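Putative isomerase (PDB 2OQH) probably catalyses the dehydration of D-glucarate to 5-dehydro-4-deoxy-D-glucarate, using the two-domain, TIM-barrel architecture of the enolase superfamily. Local coordinates at residues Asn193-Pro198 / Leu219-Asp224; Glu223-Gly228 / Ile241-Asn246. All coordinates share one frame; numbering follows the deposited sequence.

From the N terminus, the chain reaches strand 193-197, leaves it through helix 204-214 and returns as strand 221-223; interaction 1 closes this excursion of 20 residues by laying the two strands side by side. The chain then runs from 223-228 through helix 228-238 to strand 243-245, and interaction 2 closes this second, shorter excursion. The two contacts neither nest nor cross: they follow one another, sharing Glu223 and Asp224, with centres about 8 Å apart. Strand 221-223 is thus paired with a neighbour along each edge, and the backbone pairs Leu222 N to Pro242 O and Leu222 O to Cys244 N continue the barrel wall from interaction 1 into interaction 2.

Interaction 1 of 2, residues Asn193-Pro198 / Leu219-Asp224; sequences NLRVDP and LEYLED
Arg195 grips Glu220 side-on with two nitrogens, both bonded to one carboxylate oxygen: NE lies 2.7 Å and NH2 2.9 Å from Glu220 OE1. OE1 lies in the guanidinium plane, but both nitrogens meet it from one face of the carboxylate, whose plane is turned 57° from the guanidinium. Glu220 OE2 is satisfied elsewhere by Arg321, and a water that donates to OE2 takes a weak bond from Arg195 NH2.

A CH-pi contact sets Arg195 CG over one face of Tyr221, 4.2 Å from the ring centroid. Tyr221 CG stands between its backbone N and carbonyl carbon (chi1 54°), which brings the ring face under the crossing arginine chain; its OH bonds to Asn295.

Two backbone bonds join the segments: Glu220 N to Leu194 O (2.8 Å) and Glu223 N to Val196 O (2.9 Å). Between them Val196 N and Tyr221 O are buried without a partner in the model.

On the face opposite the arginine, Val196 CG1 presses on Leu222 CD1 at 3.4 Å, and Leu194 CG meets Leu219 CD2 at 3.7 Å. Leu194 and Val196 also pack on Leu182 of helix 175-188, the layer outside the barrel.

At the C-terminal strand ends two carboxylates converge, Asp197 OD2 and Glu223 OE2 being 2.7 Å apart; Asp197 OD1 takes the N-H of Asn199, and OD2 has a weak, long ion pair with Lys168. Two acidic oxygens so close would probably repel unless a cation lay between them, consistent with the magnesium site of enolase-superfamily barrels at these strand ends, though no metal is modelled.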
ATOM      1  N   ASN A 193      -9.413  11.112  12.072  1.00 19.88           N
ATOM      2  CA  ASN A 193      -9.490   9.657  12.142  1.00 19.87           C
ATOM      3  C   ASN A 193      -8.107   9.252  12.643  1.00 17.67           C
ATOM      4  O   ASN A 193      -7.104   9.528  11.994  1.00 19.48           O
ATOM      5  CB  ASN A 193      -9.741   9.055  10.761  1.00 21.30           C
ATOM      6  CG  ASN A 193     -11.170   9.199  10.322  1.00 22.56           C
ATOM      7  OD1 ASN A 193     -12.084   8.824  11.048  1.00 26.46           O
ATOM      8  ND2 ASN A 193     -11.377   9.740   9.127  1.00 24.97           N
ATOM      9  N   LEU A 194      -8.055   8.598  13.796  1.00 16.04           N
ATOM     10  CA  LEU A 194      -6.783   8.209  14.389  1.00 14.09           C
ATOM     11  C   LEU A 194      -6.549   6.696  14.401  1.00 13.52           C
ATOM     12  O   LEU A 194      -7.464   5.922  14.693  1.00 12.97           O
ATOM     13  CB  LEU A 194      -6.720   8.765  15.812  1.00 14.58           C
ATOM     14  CG  LEU A 194      -5.409   8.653  16.581  1.00 15.58           C
ATOM     15  CD1 LEU A 194      -4.301   9.339  15.814  1.00 16.18           C
ATOM     16  CD2 LEU A 194      -5.583   9.300  17.951  1.00 17.72           C
ATOM     17  N   ARG A 195      -5.314   6.293  14.102  1.00 12.54           N
ATOM     18  CA  ARG A 195      -4.930   4.881  14.046  1.00 13.59           C
ATOM     19  C   ARG A 195      -3.567   4.654  14.703  1.00 14.48           C
ATOM     20  O   ARG A 195      -2.807   5.593  14.899  1.00 14.05           O
ATOM     21  CB  ARG A 195      -4.823   4.429  12.586  1.00 12.55           C
ATOM     22  CG  ARG A 195      -5.973   4.846  11.692  1.00 13.40           C
ATOM     23  CD  ARG A 195      -5.583   4.725  10.222  1.00 14.64           C
ATOM     24  NE  ARG A 195      -6.630   5.215   9.328  1.00 16.64           N
ATOM     25  CZ  ARG A 195      -6.481   5.373   8.016  1.00 15.39           C
ATOM     26  NH1 ARG A 195      -5.322   5.081   7.430  1.00 15.50           N
ATOM     27  NH2 ARG A 195      -7.491   5.831   7.289  1.00 14.32           N
ATOM     28  N   VAL A 196      -3.266   3.404  15.042  1.00 13.64           N
ATOM     29  CA  VAL A 196      -1.967   3.064  15.620  1.00 14.91           C
ATOM     30  C   VAL A 196      -1.514   1.719  15.049  1.00 15.01           C
ATOM     31  O   VAL A 196      -2.287   0.763  14.972  1.00 14.73           O
ATOM     32  CB  VAL A 196      -2.004   3.011  17.164  1.00 13.58           C
ATOM     33  CG1 VAL A 196      -3.077   2.068  17.632  1.00 15.25           C
ATOM     34  CG2 VAL A 196      -0.651   2.588  17.694  1.00 15.45           C
ATOM     35  N   ASP A 197      -0.256   1.660  14.631  1.00 15.83           N
ATOM     36  CA  ASP A 197       0.294   0.452  14.033  1.00 16.39           C
ATOM     37  C   ASP A 197       1.574   0.020  14.731  1.00 16.21           C
ATOM     38  O   ASP A 197       2.647   0.528  14.430  1.00 16.26           O
ATOM     39  CB  ASP A 197       0.582   0.708  12.549  1.00 18.10           C
ATOM     40  CG  ASP A 197       0.960  -0.548  11.795  1.00 20.30           C
ATOM     41  OD1 ASP A 197       1.231  -1.589  12.430  1.00 19.52           O
ATOM     42  OD2 ASP A 197       0.993  -0.488  10.545  1.00 23.93           O
ATOM     43  N   PRO A 198       1.472  -0.921  15.685  1.00 15.69           N
ATOM     44  CA  PRO A 198       2.637  -1.423  16.423  1.00 15.43           C
ATOM     45  C   PRO A 198       3.440  -2.430  15.601  1.00 16.18           C
ATOM     46  O   PRO A 198       4.483  -2.919  16.042  1.00 17.24           O
ATOM     47  CB  PRO A 198       2.015  -2.080  17.660  1.00 14.89           C
ATOM     48  CG  PRO A 198       0.704  -1.361  17.821  1.00 15.66           C
ATOM     49  CD  PRO A 198       0.228  -1.270  16.392  1.00 15.24           C
ATOM     50  N   LEU A 219     -10.626   5.187  18.089  1.00 12.95           N
ATOM     51  CA  LEU A 219      -9.738   5.114  16.938  1.00 12.42           C
ATOM     52  C   LEU A 219     -10.437   4.461  15.754  1.00 12.87           C
ATOM     53  O   LEU A 219     -11.293   3.597  15.935  1.00 14.56           O
ATOM     54  CB  LEU A 219      -8.501   4.284  17.285  1.00 13.54           C
ATOM     55  CG  LEU A 219      -7.745   4.618  18.571  1.00 14.23           C
ATOM     56  CD1 LEU A 219      -6.675   3.555  18.817  1.00 13.92           C
ATOM     57  CD2 LEU A 219      -7.121   5.997  18.454  1.00 13.88           C
ATOM     58  N   GLU A 220     -10.071   4.864  14.543  1.00 12.66           N
ATOM     59  CA  GLU A 220     -10.662   4.257  13.361  1.00 13.52           C
ATOM     60  C   GLU A 220     -10.347   2.763  13.435  1.00 13.32           C
ATOM     61  O   GLU A 220     -11.202   1.927  13.166  1.00 14.48           O
ATOM     62  CB  GLU A 220     -10.089   4.872  12.085  1.00 13.43           C
ATOM     63  CG  GLU A 220     -10.605   4.214  10.824  1.00 14.64           C
ATOM     64  CD  GLU A 220     -10.233   4.987   9.576  1.00 17.87           C
ATOM     65  OE1 GLU A 220      -9.260   5.773   9.642  1.00 18.23           O
ATOM     66  OE2 GLU A 220     -10.906   4.800   8.538  1.00 17.49           O
ATOM     67  N   TYR A 221      -9.107   2.435  13.781  1.00 13.28           N
ATOM     68  CA  TYR A 221      -8.726   1.043  13.973  1.00 13.74           C
ATOM     69  C   TYR A 221      -7.362   0.843  14.592  1.00 13.66           C
ATOM     70  O   TYR A 221      -6.507   1.728  14.558  1.00 13.13           O
ATOM     71  CB  TYR A 221      -8.841   0.219  12.676  1.00 14.94           C
ATOM     72  CG  TYR A 221      -8.110   0.731  11.456  1.00 14.24           C
ATOM     73  CD1 TYR A 221      -6.714   0.729  11.388  1.00 14.43           C
ATOM     74  CD2 TYR A 221      -8.820   1.168  10.343  1.00 13.14           C
ATOM     75  CE1 TYR A 221      -6.043   1.149  10.227  1.00 14.43           C
ATOM     76  CE2 TYR A 221      -8.168   1.587   9.184  1.00 16.09           C
ATOM     77  CZ  TYR A 221      -6.780   1.580   9.127  1.00 15.29           C
ATOM     78  OH  TYR A 221      -6.154   2.015   7.977  1.00 14.69           O
ATOM     79  N   LEU A 222      -7.196  -0.329  15.190  1.00 11.35           N
ATOM     80  CA  LEU A 222      -5.959  -0.738  15.819  1.00 11.90           C
ATOM     81  C   LEU A 222      -5.328  -1.653  14.775  1.00 12.91           C
ATOM     82  O   LEU A 222      -5.889  -2.693  14.437  1.00 13.51           O
ATOM     83  CB  LEU A 222      -6.274  -1.500  17.109  1.00 13.10           C
ATOM     84  CG  LEU A 222      -5.147  -2.114  17.925  1.00 14.55           C
ATOM     85  CD1 LEU A 222      -4.013  -1.120  18.079  1.00 16.06           C
ATOM     86  CD2 LEU A 222      -5.685  -2.525  19.287  1.00 15.42           C
ATOM     87  N   GLU A 223      -4.175  -1.258  14.251  1.00 11.82           N
ATOM     88  CA  GLU A 223      -3.520  -2.032  13.208  1.00 13.43           C
ATOM     89  C   GLU A 223      -2.400  -2.949  13.682  1.00 13.20           C
ATOM     90  O   GLU A 223      -1.413  -2.493  14.243  1.00 13.57           O
ATOM     91  CB  GLU A 223      -2.976  -1.078  12.142  1.00 16.27           C
ATOM     92  CG  GLU A 223      -2.640  -1.739  10.827  1.00 21.12           C
ATOM     93  CD  GLU A 223      -2.108  -0.762   9.781  1.00 23.92           C
ATOM     94  OE1 GLU A 223      -2.611   0.381   9.695  1.00 25.43           O
ATOM     95  OE2 GLU A 223      -1.191  -1.146   9.024  1.00 28.06           O
ATOM     96  N   ASP A 224      -2.559  -4.245  13.434  1.00 12.41           N
ATOM     97  CA  ASP A 224      -1.562  -5.250  13.814  1.00 12.26           C
ATOM     98  C   ASP A 224      -0.884  -5.092  15.176  1.00 12.71           C
ATOM     99  O   ASP A 224       0.341  -5.013  15.255  1.00 12.47           O
ATOM    100  CB  ASP A 224      -0.467  -5.326  12.745  1.00 12.54           C
ATOM    101  CG  ASP A 224      -0.959  -5.936  11.453  1.00 12.32           C
ATOM    102  OD1 ASP A 224      -1.529  -7.046  11.515  1.00 13.14           O
ATOM    103  OD2 ASP A 224      -0.778  -5.313  10.388  1.00 11.41           O
TER
HETATM  104  O   HOH W   1     -10.530   6.839   6.751  1.00 18.23           O
HETATM  105  O   HOH W   2       1.237  -3.488  10.129  1.00 22.98           O

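Interaction 2 of 2, residues Glu223-Gly228 / Ile241-Asn246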
ATOM      1  N   GLU A 223      -4.175  -1.258  14.251  1.00 11.82           N
ATOM      2  CA  GLU A 223      -3.520  -2.032  13.208  1.00 13.43           C
ATOM      3  C   GLU A 223      -2.400  -2.949  13.682  1.00 13.20           C
ATOM      4  O   GLU A 223      -1.413  -2.493  14.243  1.00 13.57           O
ATOM      5  CB  GLU A 223      -2.976  -1.078  12.142  1.00 16.27           C
ATOM      6  CG  GLU A 223      -2.640  -1.739  10.827  1.00 21.12           C
ATOM      7  CD  GLU A 223      -2.108  -0.762   9.781  1.00 23.92           C
ATOM      8  OE1 GLU A 223      -2.611   0.381   9.695  1.00 25.43           O
ATOM      9  OE2 GLU A 223      -1.191  -1.146   9.024  1.00 28.06           O
ATOM     10  N   ASP A 224      -2.559  -4.245  13.434  1.00 12.41           N
ATOM     11  CA  ASP A 224      -1.562  -5.250  13.814  1.00 12.26           C
ATOM     12  C   ASP A 224      -0.884  -5.092  15.176  1.00 12.71           C
ATOM     13  O   ASP A 224       0.341  -5.013  15.255  1.00 12.47           O
ATOM     14  CB  ASP A 224      -0.467  -5.326  12.745  1.00 12.54           C
ATOM     15  CG  ASP A 224      -0.959  -5.936  11.453  1.00 12.32           C
ATOM     16  OD1 ASP A 224      -1.529  -7.046  11.515  1.00 13.14           O
ATOM     17  OD2 ASP A 224      -0.778  -5.313  10.388  1.00 11.41           O
ATOM     18  N   PRO A 225      -1.657  -5.061  16.272  1.00 11.94           N
ATOM     19  CA  PRO A 225      -0.979  -4.915  17.565  1.00 12.87           C
ATOM     20  C   PRO A 225      -0.094  -6.110  17.930  1.00 11.43           C
ATOM     21  O   PRO A 225       0.927  -5.950  18.595  1.00 13.16           O
ATOM     22  CB  PRO A 225      -2.137  -4.726  18.550  1.00 12.48           C
ATOM     23  CG  PRO A 225      -3.295  -5.454  17.870  1.00 14.59           C
ATOM     24  CD  PRO A 225      -3.123  -5.040  16.430  1.00 13.79           C
ATOM     25  N   CYS A 226      -0.483  -7.300  17.480  1.00 10.86           N
ATOM     26  CA  CYS A 226       0.256  -8.519  17.796  1.00 10.91           C
ATOM     27  C   CYS A 226       0.421  -9.432  16.583  1.00 10.75           C
ATOM     28  O   CYS A 226      -0.147  -9.182  15.531  1.00 11.16           O
ATOM     29  CB  CYS A 226      -0.469  -9.287  18.903  1.00 13.10           C
ATOM     30  SG  CYS A 226      -2.119  -9.859  18.408  1.00 11.18           S
ATOM     31  N   VAL A 227       1.189 -10.502  16.752  1.00 13.75           N
ATOM     32  CA  VAL A 227       1.449 -11.446  15.668  1.00 15.15           C
ATOM     33  C   VAL A 227       0.428 -12.573  15.534  1.00 14.70           C
ATOM     34  O   VAL A 227      -0.150 -13.017  16.517  1.00 15.01           O
ATOM     35  CB  VAL A 227       2.831 -12.122  15.839  1.00 18.39           C
ATOM     36  CG1 VAL A 227       3.926 -11.078  15.905  1.00 19.90           C
ATOM     37  CG2 VAL A 227       2.841 -12.956  17.097  1.00 21.93           C
ATOM     38  N   GLY A 228       0.223 -13.019  14.296  1.00 13.16           N
ATOM     39  CA  GLY A 228      -0.660 -14.137  14.011  1.00 10.67           C
ATOM     40  C   GLY A 228      -2.168 -14.017  14.116  1.00 10.74           C
ATOM     41  O   GLY A 228      -2.707 -13.213  14.873  1.00 10.35           O
ATOM     42  N   ILE A 241     -12.384  -2.146  19.580  1.00 10.86           N
ATOM     43  CA  ILE A 241     -11.837  -1.217  18.602  1.00 10.71           C
ATOM     44  C   ILE A 241     -11.716  -2.014  17.305  1.00 11.22           C
ATOM     45  O   ILE A 241     -11.328  -3.180  17.332  1.00 11.30           O
ATOM     46  CB  ILE A 241     -10.417  -0.751  18.991  1.00 10.58           C
ATOM     47  CG1 ILE A 241     -10.416  -0.155  20.395  1.00 11.95           C
ATOM     48  CG2 ILE A 241      -9.923   0.283  17.992  1.00 12.09           C
ATOM     49  CD1 ILE A 241      -9.020   0.188  20.900  1.00 10.93           C
ATOM     50  N   PRO A 242     -12.059  -1.411  16.158  1.00 11.61           N
ATOM     51  CA  PRO A 242     -11.921  -2.207  14.932  1.00 10.93           C
ATOM     52  C   PRO A 242     -10.458  -2.652  14.774  1.00 11.50           C
ATOM     53  O   PRO A 242      -9.538  -1.854  14.948  1.00 10.70           O
ATOM     54  CB  PRO A 242     -12.366  -1.236  13.840  1.00 11.63           C
ATOM     55  CG  PRO A 242     -13.384  -0.391  14.544  1.00 13.10           C
ATOM     56  CD  PRO A 242     -12.716  -0.123  15.879  1.00 10.19           C
ATOM     57  N   LEU A 243     -10.256  -3.928  14.459  1.00 10.73           N
ATOM     58  CA  LEU A 243      -8.919  -4.489  14.298  1.00 11.44           C
ATOM     59  C   LEU A 243      -8.551  -4.616  12.816  1.00 12.60           C
ATOM     60  O   LEU A 243      -9.308  -5.167  12.018  1.00 13.20           O
ATOM     61  CB  LEU A 243      -8.862  -5.856  14.983  1.00 13.82           C
ATOM     62  CG  LEU A 243      -7.502  -6.382  15.437  1.00 16.75           C
ATOM     63  CD1 LEU A 243      -6.935  -5.478  16.532  1.00 16.78           C
ATOM     64  CD2 LEU A 243      -7.660  -7.808  15.947  1.00 15.64           C
ATOM     65  N   CYS A 244      -7.377  -4.114  12.456  1.00 11.18           N
ATOM     66  CA  CYS A 244      -6.922  -4.139  11.073  1.00 12.04           C
ATOM     67  C   CYS A 244      -5.608  -4.900  10.919  1.00 12.44           C
ATOM     68  O   CYS A 244      -4.838  -5.026  11.876  1.00 12.27           O
ATOM     69  CB  CYS A 244      -6.764  -2.695  10.577  1.00 12.49           C
ATOM     70  SG  CYS A 244      -6.226  -2.503   8.863  1.00 14.98           S
ATOM     71  N   THR A 245      -5.355  -5.412   9.718  1.00 11.16           N
ATOM     72  CA  THR A 245      -4.127  -6.154   9.460  1.00 13.71           C
ATOM     73  C   THR A 245      -3.644  -6.098   8.014  1.00 13.37           C
ATOM     74  O   THR A 245      -4.427  -5.917   7.079  1.00 14.36           O
ATOM     75  CB  THR A 245      -4.284  -7.660   9.792  1.00 14.28           C
ATOM     76  OG1 THR A 245      -2.995  -8.280   9.839  1.00 15.59           O
ATOM     77  CG2 THR A 245      -5.098  -8.366   8.704  1.00 13.72           C
ATOM     78  N   ASN A 246      -2.336  -6.256   7.858  1.00 15.40           N
ATOM     79  CA  ASN A 246      -1.699  -6.340   6.551  1.00 16.75           C
ATOM     80  C   ASN A 246      -0.491  -7.223   6.810  1.00 16.27           C
ATOM     81  O   ASN A 246       0.487  -7.198   6.074  1.00 17.56           O
ATOM     82  CB  ASN A 246      -1.297  -4.963   5.989  1.00 20.54           C
ATOM     83  CG  ASN A 246      -0.235  -4.262   6.811  1.00 24.08           C
ATOM     84  OD1 ASN A 246       0.872  -4.763   6.992  1.00 27.03           O
ATOM     85  ND2 ASN A 246      -0.569  -3.079   7.308  1.00 28.11           N
TER
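Asp224 meets Thr245 and Asn246 with its two carboxylate oxygens, each through the syn lone pair. OD1 accepts from Thr245 OG1 in a short bond of 2.5 Å, and OD2 accepts from the backbone, Asn246 N lying 3.1 Å away. The hydroxyl reaches the acid because Thr245 OG1 is anti to its own backbone N (chi1 -166°); the same oxygen also receives the N-H groups of Met247 and Cys248, which fixes its rotation. Putting an alanine at Asp224 would probably leave the hydroxyl proton of Thr245 and the backbone N-H of Asn246 without their acceptor. The backbone N of Asp224 gives a nearly straight bond (172° at the hydrogen) to Cys244 O, 2.9 Å away, and Glu223 CA adds a CA-H...O contact of 3.5 Å to that same Cys244 O.

These bonds pair the ends of strands 221-223 and 243-245, the fourth and fifth strands of the modified TIM barrel, (beta/alpha)7beta, of this family, joined by a beta-alpha-beta crossover through helix 228-238. Glu223 and Asn246 at their C-terminal ends are consistent with the ligand positions of the superfamily. Glu223 OE2 and Asn246 ND2 lie 2.7 Å apart at an angle poor for a hydrogen bond, with carboxylate and amide planes 81° apart. Glu223 OE1 has a weak bond to His268.

Away from this polar cluster the fit slackens. Asp224 adopts a left-handed backbone conformation, and beyond it the chain peels off the strand edge and runs out toward solvent. Pro225 keeps a light apolar touch, its CD 3.8 Å from Leu243 CD1, with Met232 of helix 228-238 against both residues.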